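Local structure of TetR family transcriptional regulator (Streptomyces coelicolor, 6SRN) at residues 128-133 / 138-143. The protein binds a furan-type bacterial hormone that controls antibiotic production and, as a TetR-family regulator, probably represses transcription by binding operator DNA. Sequence-based numbering, arbitrary orientation.
Sequences RLQSER and AELPLP. With LUB (4-(Hydroxymethyl)-2-propylfuran-3-carboxylic acid), chain B.
Gln130 and Pro141 illustrate how a buried glutamine can tie the end of a helix to an irregular loop while lining a ligand pocket. Followed outward, Gln130 first meets the hormone: CB lies 3.5 Å from O13 of the furan ligand, and CG is also close to that hydroxymethyl oxygen. A bend at chi2 (-72°) then turns the amide away from the ligand and toward the loop, where Gln130 CD comes within 3.7 Å of Pro141 O. There Gln130 NE2 donates to Pro141 O over 2.9 Å, nearly straight at 174°; the acceptor lies in the amide plane, whereas the donor is tilted 31° from the carbonyl plane. NE2 is also hydrogen-bonded to Tyr85 OH, which itself binds the ligand. Gln130 OE1 rests against Leu140 CD1 at 3.4 Å and accepts a 2.7 Å bond from water 1. Bonds on both amide ends thus fix its rotation.

Water 1 also donates to Pro141 O and accepts from Arg133 NE, linking the glutamine to the arginine. Pro143 lies over one face of this guanidinium, its CD 3.6 Å from Arg133 NH2, while waters 1 and 2 sit in plane at the edge. Water 2 accepts from Arg133 NH2 and donates to Leu140 O, while Arg133 NH1 is hydrogen-bonded to Asn190 O of the second subunit. Pro143 CB approaches ligand O10 at 3.6 Å, so both segments contribute to the pocket wall.

The contact joins the C-terminal end of helix 121-131 to the loop leading into helix 145-161. Val81 of helix 73-86 packs against Leu129, Gln130 and Pro141, and Leu129 also touches helix 31-49.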
loop_
_atom_site.group_PDB
_atom_site.type_symbol
_atom_site.label_atom_id
_atom_site.label_comp_id
_atom_site.label_asym_id
_atom_site.label_seq_id
_atom_site.Cartn_x
_atom_site.Cartn_y
_atom_site.Cartn_z
ATOM N N ARG A 128 4.934 0.740 -9.772
ATOM C CA ARG A 128 3.797 1.313 -10.453
ATOM C C ARG A 128 3.030 0.284 -11.241
ATOM O O ARG A 128 1.794 0.297 -11.232
ATOM C CB ARG A 128 4.220 2.466 -11.368
ATOM C CG ARG A 128 3.025 3.128 -12.039
ATOM C CD ARG A 128 3.337 4.515 -12.526
ATOM N NE ARG A 128 2.125 5.124 -13.094
ATOM C CZ ARG A 128 2.056 6.392 -13.511
ATOM N NH1 ARG A 128 3.113 7.163 -13.462
ATOM N NH2 ARG A 128 0.902 6.886 -13.977
ATOM N N LEU A 129 3.723 -0.607 -11.947
ATOM C CA LEU A 129 3.028 -1.672 -12.686
ATOM C C LEU A 129 2.217 -2.564 -11.740
ATOM O O LEU A 129 1.051 -2.893 -12.048
ATOM C CB LEU A 129 4.036 -2.463 -13.496
ATOM C CG LEU A 129 4.726 -1.671 -14.609
ATOM C CD1 LEU A 129 5.937 -2.414 -15.130
ATOM C CD2 LEU A 129 3.765 -1.372 -15.731
ATOM N N GLN A 130 2.784 -2.934 -10.600
ATOM C CA GLN A 130 2.031 -3.719 -9.585
ATOM C C GLN A 130 0.857 -2.931 -8.976
ATOM O O GLN A 130 -0.174 -3.521 -8.586
ATOM C CB GLN A 130 2.921 -4.200 -8.469
ATOM C CG GLN A 130 3.960 -5.206 -8.889
ATOM C CD GLN A 130 3.380 -6.562 -9.217
ATOM O OE1 GLN A 130 2.431 -6.666 -9.997
ATOM N NE2 GLN A 130 3.964 -7.590 -8.668
ATOM N N SER A 131 0.991 -1.612 -8.883
ATOM C CA SER A 131 -0.105 -0.780 -8.356
ATOM C C SER A 131 -1.295 -0.846 -9.261
ATOM O O SER A 131 -2.449 -0.715 -8.795
ATOM C CB SER A 131 0.298 0.705 -8.247
ATOM O OG SER A 131 0.002 1.398 -9.475
ATOM N N GLU A 132 -1.020 -0.980 -10.563
ATOM C CA GLU A 132 -1.950 -0.978 -11.641
ATOM C C GLU A 132 -2.403 -2.390 -11.975
ATOM O O GLU A 132 -3.149 -2.568 -12.881
ATOM C CB GLU A 132 -1.351 -0.283 -12.884
ATOM C CG GLU A 132 -0.887 1.135 -12.506
ATOM C CD GLU A 132 -0.446 2.044 -13.625
ATOM O OE1 GLU A 132 -0.250 1.523 -14.750
ATOM O OE2 GLU A 132 -0.262 3.292 -13.330
ATOM N N ARG A 133 -2.015 -3.394 -11.188
ATOM C CA ARG A 133 -2.245 -4.780 -11.624
ATOM C C ARG A 133 -3.695 -5.154 -11.926
ATOM O O ARG A 133 -3.917 -5.968 -12.783
ATOM C CB ARG A 133 -1.702 -5.820 -10.641
ATOM C CG ARG A 133 -2.379 -5.785 -9.277
ATOM C CD ARG A 133 -1.570 -6.478 -8.205
ATOM N NE ARG A 133 -1.451 -7.916 -8.397
ATOM C CZ ARG A 133 -2.209 -8.860 -7.834
ATOM N NH1 ARG A 133 -3.233 -8.575 -7.011
ATOM N NH2 ARG A 133 -1.920 -10.119 -8.063
ATOM N N ALA A 138 -2.038 -8.261 -18.079
ATOM C CA ALA A 138 -0.764 -9.012 -18.266
ATOM C C ALA A 138 -0.566 -9.937 -17.057
ATOM O O ALA A 138 -0.956 -9.569 -15.974
ATOM C CB ALA A 138 0.415 -8.053 -18.405
ATOM N N GLU A 139 0.042 -11.116 -17.217
ATOM C CA GLU A 139 0.239 -11.984 -16.060
ATOM C C GLU A 139 1.514 -11.510 -15.289
ATOM O O GLU A 139 2.567 -12.042 -15.517
ATOM C CB GLU A 139 0.285 -13.483 -16.384
ATOM C CG GLU A 139 -0.818 -14.253 -15.591
ATOM C CD GLU A 139 -0.598 -15.750 -15.390
ATOM O OE1 GLU A 139 0.228 -16.326 -16.092
ATOM O OE2 GLU A 139 -1.261 -16.308 -14.469
ATOM N N LEU A 140 1.427 -10.496 -14.417
ATOM C CA LEU A 140 2.595 -10.061 -13.670
ATOM C C LEU A 140 2.803 -10.981 -12.486
ATOM O O LEU A 140 1.840 -11.622 -12.019
ATOM C CB LEU A 140 2.412 -8.610 -13.176
ATOM C CG LEU A 140 2.106 -7.504 -14.156
ATOM C CD1 LEU A 140 1.930 -6.204 -13.379
ATOM C CD2 LEU A 140 3.165 -7.299 -15.235
ATOM N N PRO A 141 4.036 -11.100 -11.994
ATOM C CA PRO A 141 4.320 -11.898 -10.775
ATOM C C PRO A 141 3.426 -11.438 -9.597
ATOM O O PRO A 141 3.112 -10.256 -9.442
ATOM C CB PRO A 141 5.797 -11.674 -10.523
ATOM C CG PRO A 141 6.385 -11.057 -11.759
ATOM C CD PRO A 141 5.235 -10.381 -12.470
ATOM N N LEU A 142 3.071 -12.376 -8.730
ATOM C CA LEU A 142 2.363 -11.990 -7.511
ATOM C C LEU A 142 3.234 -11.009 -6.726
ATOM O O LEU A 142 4.440 -11.278 -6.526
ATOM C CB LEU A 142 2.076 -13.210 -6.631
ATOM C CG LEU A 142 0.861 -14.073 -7.018
ATOM C CD1 LEU A 142 0.877 -15.317 -6.154
ATOM C CD2 LEU A 142 -0.489 -13.396 -6.894
ATOM N N PRO A 143 2.620 -9.914 -6.256
ATOM C CA PRO A 143 3.371 -9.041 -5.333
ATOM C C PRO A 143 3.611 -9.646 -3.952
ATOM O O PRO A 143 2.954 -10.643 -3.552
ATOM C CB PRO A 143 2.486 -7.815 -5.250
ATOM C CG PRO A 143 1.094 -8.387 -5.381
ATOM C CD PRO A 143 1.239 -9.430 -6.431
HETATM C C2 LUB B . 7.259 -3.929 -2.014
HETATM C C4 LUB B . 6.167 -3.617 -3.943
HETATM C C5 LUB B . 6.496 -2.412 -3.467
HETATM C C6 LUB B . 7.713 -4.400 -0.694
HETATM O O11 LUB B . 7.042 -6.801 -2.359
HETATM C C9 LUB B . 6.429 -6.051 -3.161
HETATM O O10 LUB B . 5.656 -6.523 -4.070
HETATM C C3 LUB B . 6.537 -4.609 -3.057
HETATM C C12 LUB B . 5.587 -3.757 -5.343
HETATM O O13 LUB B . 4.381 -4.552 -5.271
HETATM O O1 LUB B . 7.067 -2.555 -2.191
HETATM C C7 LUB B . 9.243 -4.292 -0.666
HETATM C C8 LUB B . 9.831 -4.808 0.624
HETATM O O HOH W 1 0.665 -8.681 -10.093
HETATM O O HOH W 2 -0.093 -11.513 -9.971
HETATM O O HOH W 3 -1.671 -7.588 -13.935
#